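Side-chain contacts in inositol monophosphatase (Zymomonas mobilis, PDB 4N81), which probably removes phosphate from inositol monophosphate or a related sugar phosphate in a magnesium-dependent reaction, as other members of the inositol monophosphatase superfamily do: residues A13-L16 against A17-A21; A46-G49 against A50-M54. All blocks are in the same frame, centred on the assembly; numbering follows the deposited sequence.

Contact 1: A13-L16 against A17-A21; sequences AHRL and ADVAA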
loop_
_atom_site.group_PDB
_atom_site.type_symbol
_atom_site.label_atom_id
_atom_site.label_comp_id
_atom_site.label_asym_id
_atom_site.label_seq_id
_atom_site.Cartn_x
_atom_site.Cartn_y
_atom_site.Cartn_z
ATOM N N ALA A 13 17.248 -16.292 12.985
ATOM C CA ALA A 13 16.477 -15.627 11.936
ATOM C C ALA A 13 16.039 -14.244 12.413
ATOM O O ALA A 13 16.117 -13.247 11.659
ATOM C CB ALA A 13 15.280 -16.493 11.530
ATOM N N HIS A 14 15.656 -14.150 13.682
ATOM C CA HIS A 14 15.334 -12.845 14.243
ATOM C C HIS A 14 16.533 -11.934 14.254
ATOM O O HIS A 14 16.407 -10.711 14.007
ATOM C CB HIS A 14 14.847 -12.988 15.701
ATOM C CG HIS A 14 13.397 -13.373 15.802
ATOM N ND1 HIS A 14 12.380 -12.524 15.427
ATOM C CD2 HIS A 14 12.797 -14.521 16.207
ATOM C CE1 HIS A 14 11.213 -13.126 15.603
ATOM N NE2 HIS A 14 11.437 -14.346 16.069
ATOM N N ARG A 15 17.704 -12.515 14.535
ATOM C CA ARG A 15 18.910 -11.669 14.522
ATOM C C ARG A 15 19.218 -11.124 13.122
ATOM O O ARG A 15 19.567 -9.943 12.955
ATOM C CB ARG A 15 20.118 -12.445 15.123
ATOM C CG ARG A 15 21.475 -11.757 14.930
ATOM C CD ARG A 15 22.472 -12.010 16.086
ATOM N NE ARG A 15 23.333 -13.194 15.962
ATOM C CZ ARG A 15 23.036 -14.404 16.450
ATOM N NH1 ARG A 15 21.864 -14.614 17.055
ATOM N NH2 ARG A 15 23.892 -15.420 16.307
ATOM N N LEU A 16 19.002 -11.964 12.105
ATOM C CA LEU A 16 19.229 -11.526 10.735
ATOM C C LEU A 16 18.233 -10.436 10.382
ATOM O O LEU A 16 18.578 -9.434 9.743
ATOM C CB LEU A 16 19.084 -12.710 9.773
ATOM C CG LEU A 16 20.084 -13.863 10.006
ATOM C CD1 LEU A 16 19.750 -14.972 9.038
ATOM C CD2 LEU A 16 21.530 -13.427 9.800
ATOM N N ALA A 17 16.993 -10.590 10.838
ATOM C CA ALA A 17 16.015 -9.560 10.503
ATOM C C ALA A 17 16.362 -8.239 11.161
ATOM O O ALA A 17 16.198 -7.160 10.525
ATOM C CB ALA A 17 14.562 -9.986 10.843
ATOM N N ASP A 18 16.878 -8.309 12.391
ATOM C CA ASP A 18 17.262 -7.081 13.110
ATOM C C ASP A 18 18.429 -6.366 12.430
ATOM O O ASP A 18 18.444 -5.129 12.260
ATOM C CB ASP A 18 17.740 -7.393 14.542
ATOM C CG ASP A 18 16.612 -7.895 15.442
ATOM O OD1 ASP A 18 15.429 -7.736 15.052
ATOM O OD2 ASP A 18 16.928 -8.432 16.538
ATOM N N VAL A 19 19.398 -7.173 12.001
ATOM C CA VAL A 19 20.570 -6.608 11.363
ATOM C C VAL A 19 20.190 -5.930 10.037
ATOM O O VAL A 19 20.606 -4.746 9.724
ATOM C CB VAL A 19 21.620 -7.723 11.198
ATOM C CG1 VAL A 19 22.698 -7.323 10.209
ATOM C CG2 VAL A 19 22.204 -8.100 12.609
ATOM N N ALA A 20 19.345 -6.637 9.285
ATOM C CA ALA A 20 18.891 -6.054 8.021
ATOM C C ALA A 20 18.085 -4.760 8.250
ATOM O O ALA A 20 18.248 -3.754 7.508
ATOM C CB ALA A 20 18.017 -7.086 7.236
ATOM N N ALA A 21 17.252 -4.755 9.308
ATOM C CA ALA A 21 16.367 -3.620 9.544
ATOM C C ALA A 21 17.205 -2.388 9.822
ATOM O O ALA A 21 16.911 -1.294 9.305
ATOM C CB ALA A 21 15.432 -3.862 10.758
#
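Val19 turns CG1 anti to its backbone N (chi1 164°), which lays its other methyl, CG2, back along the helix over the preceding turn. CG2 comes to 3.2 Å from Arg15 O, and on the same flank it lies 4.4 Å from Arg15 CG, a loose contact between the arginine methylene and the valine methyl. Asp18 takes the other common choice, with CG anti to the carbonyl carbon (chi1 -68°), and its carboxylate folds back beside His14 O, which as an acceptor offers it no hydrogen. OD1 pairs instead with Arg126 in a salt bridge, and the same arginine hydrogen-bonds His14 ND1, tying two successive turns to strand 125-130. Beneath these side chains run four i-to-i+4 backbone bonds, the straightest from Ala20 N to Leu16 O (2.9 Å, 167° at the hydrogen). Small alanines suit the buried flank, where the helix lies close to its neighbours. Ala13 rests on Leu115 and Ile117 of strand 112-120, Leu16 and Ala17 meet Ile105 of strand 102-109, and Leu16, Val19 and Ala20 face helix 42-61, so this part of helix 7-24 is packed between sheet and helix.

Contact 2: A46-G49 against A50-M54; sequences ADRG and AEQAM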
loop_
_atom_site.group_PDB
_atom_site.type_symbol
_atom_site.label_atom_id
_atom_site.label_comp_id
_atom_site.label_asym_id
_atom_site.label_seq_id
_atom_site.Cartn_x
_atom_site.Cartn_y
_atom_site.Cartn_z
ATOM N N ALA A 46 20.896 -0.208 0.300
ATOM C CA ALA A 46 20.246 -0.852 1.428
ATOM C C ALA A 46 20.264 -2.367 1.242
ATOM O O ALA A 46 20.605 -3.111 2.147
ATOM C CB ALA A 46 18.773 -0.362 1.526
ATOM N N ASP A 47 19.880 -2.805 0.046
ATOM C CA ASP A 47 19.824 -4.231 -0.271
ATOM C C ASP A 47 21.198 -4.856 -0.175
ATOM O O ASP A 47 21.382 -5.901 0.488
ATOM C CB ASP A 47 19.230 -4.415 -1.691
ATOM C CG ASP A 47 19.450 -5.811 -2.232
ATOM O OD1 ASP A 47 20.257 -5.971 -3.179
ATOM O OD2 ASP A 47 18.888 -6.753 -1.669
ATOM N N ARG A 48 22.197 -4.218 -0.778
ATOM C CA ARG A 48 23.536 -4.798 -0.713
ATOM C C ARG A 48 24.098 -4.809 0.693
ATOM O O ARG A 48 24.740 -5.793 1.113
ATOM C CB ARG A 48 24.551 -4.023 -1.584
ATOM C CG ARG A 48 24.304 -3.965 -3.108
ATOM C CD ARG A 48 25.506 -3.287 -3.851
ATOM N NE ARG A 48 26.815 -3.821 -3.442
ATOM C CZ ARG A 48 27.992 -3.220 -3.662
ATOM N NH1 ARG A 48 28.036 -2.047 -4.287
ATOM N NH2 ARG A 48 29.130 -3.783 -3.251
ATOM N N GLY A 49 23.919 -3.717 1.435
ATOM C CA GLY A 49 24.527 -3.714 2.763
ATOM C C GLY A 49 23.836 -4.738 3.684
ATOM O O GLY A 49 24.510 -5.431 4.493
ATOM N N ALA A 50 22.514 -4.874 3.539
ATOM C CA ALA A 50 21.799 -5.846 4.391
ATOM C C ALA A 50 22.172 -7.281 4.025
ATOM O O ALA A 50 22.409 -8.127 4.896
ATOM C CB ALA A 50 20.273 -5.651 4.277
ATOM N N GLU A 51 22.258 -7.549 2.725
ATOM C CA GLU A 51 22.602 -8.898 2.313
ATOM C C GLU A 51 24.004 -9.246 2.752
ATOM O O GLU A 51 24.250 -10.367 3.195
ATOM C CB GLU A 51 22.538 -9.060 0.803
ATOM C CG GLU A 51 22.599 -10.535 0.440
ATOM C CD GLU A 51 22.972 -10.771 -0.984
ATOM O OE1 GLU A 51 23.876 -11.608 -1.217
ATOM O OE2 GLU A 51 22.352 -10.127 -1.866
ATOM N N GLN A 52 24.930 -8.288 2.649
ATOM C CA GLN A 52 26.282 -8.601 3.058
ATOM C C GLN A 52 26.348 -8.873 4.541
ATOM O O GLN A 52 27.006 -9.840 4.971
ATOM C CB GLN A 52 27.250 -7.460 2.687
ATOM C CG GLN A 52 27.439 -7.298 1.185
ATOM C CD GLN A 52 28.150 -5.996 0.812
ATOM O OE1 GLN A 52 28.550 -5.214 1.686
ATOM N NE2 GLN A 52 28.295 -5.755 -0.493
ATOM N N ALA A 53 25.648 -8.063 5.338
ATOM C CA ALA A 53 25.734 -8.309 6.786
ATOM C C ALA A 53 25.100 -9.657 7.193
ATOM O O ALA A 53 25.663 -10.420 8.024
ATOM C CB ALA A 53 25.100 -7.137 7.578
ATOM N N MET A 54 23.957 -9.978 6.571
ATOM C CA MET A 54 23.309 -11.251 6.906
ATOM C C MET A 54 24.162 -12.440 6.448
ATOM O O MET A 54 24.263 -13.455 7.154
ATOM C CB MET A 54 21.909 -11.353 6.289
ATOM C CG MET A 54 20.886 -10.376 6.878
ATOM S SD MET A 54 19.191 -10.664 6.260
ATOM C CE MET A 54 19.360 -10.014 4.615
HETATM O O HOH W 1 19.882 -9.365 -2.282
#
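The guanidinium of Arg48 and the amide of Gln52, one turn apart, have their planes 74° from each other, so the two flat groups do not stack. Gln52 NE2 approaches the guanidinium obliquely, 3.5 Å from Arg48 NH2; both nitrogens are donors, and the pair is a van der Waals contact without a hydrogen bond. A shared first torsion, CG anti to the carbonyl carbon, sends both chains the same way and lets them run side by side, while a bend at chi3 (48°) turns the end of Arg48 and Gln52 stays extended beyond CG. The methylenes of Gln52 lie over the previous turn, with CG 3.1 Å from Arg48 O, the same carbonyl that accepts the backbone N-H of Gln52 at 2.9 Å. Long polar chains suit this exposed flank, since their aliphatic parts can lie along the helix while their ends reach solvent.

A second pair, Asp47 and Glu51, is joined through water. The water donates to Asp47 OD2 at 2.9 Å and to Glu51 OE2 at 2.6 Å, bridging two carboxylates whose nearest charged oxygens, Asp47 OD1 and Glu51 OE2, stay 4.8 Å apart. Glu51 also forms a salt bridge through OE1 with Arg55, one turn further on. Small residues allow close approach on the inner flank: Ala50 CB sits 3.3 Å from Ala46 O and touches Pro87, while Ala53 packs on Ile23.

Asp47 lies close to Asp86, a predicted magnesium ligand, so this water-bridged acidic pair lies beside the predicted metal site. By giving a hydrogen to each carboxylate the water links the two acids across one helical turn, and the salt bridge to Arg55 would probably favour an ionised Glu51.

Overall arrangement
Contact 1 lies on helix 7-24 and contact 2 on helix 42-61, the next helix along the chain, and their centres are about 11 Å apart. The two helices pack directly: Val19 CG1 meets Ala53 CB at 3.6 Å, and Ala20 CB approaches Ala50 CB at 4.0 Å, a closeness that small residues permit. Met54 lies beside them, with SD 3.9 Å from Ala20 CB. Helix 7-24 lies against the seven-stranded mixed sheet and helix 42-61 packs beside it, consistent with an outer helical layer of the layered alpha/beta fold of this superfamily. Residues 46-49 of contact 2 come nearer than contact 1 to the predicted magnesium ligands Asp86 and Ile88.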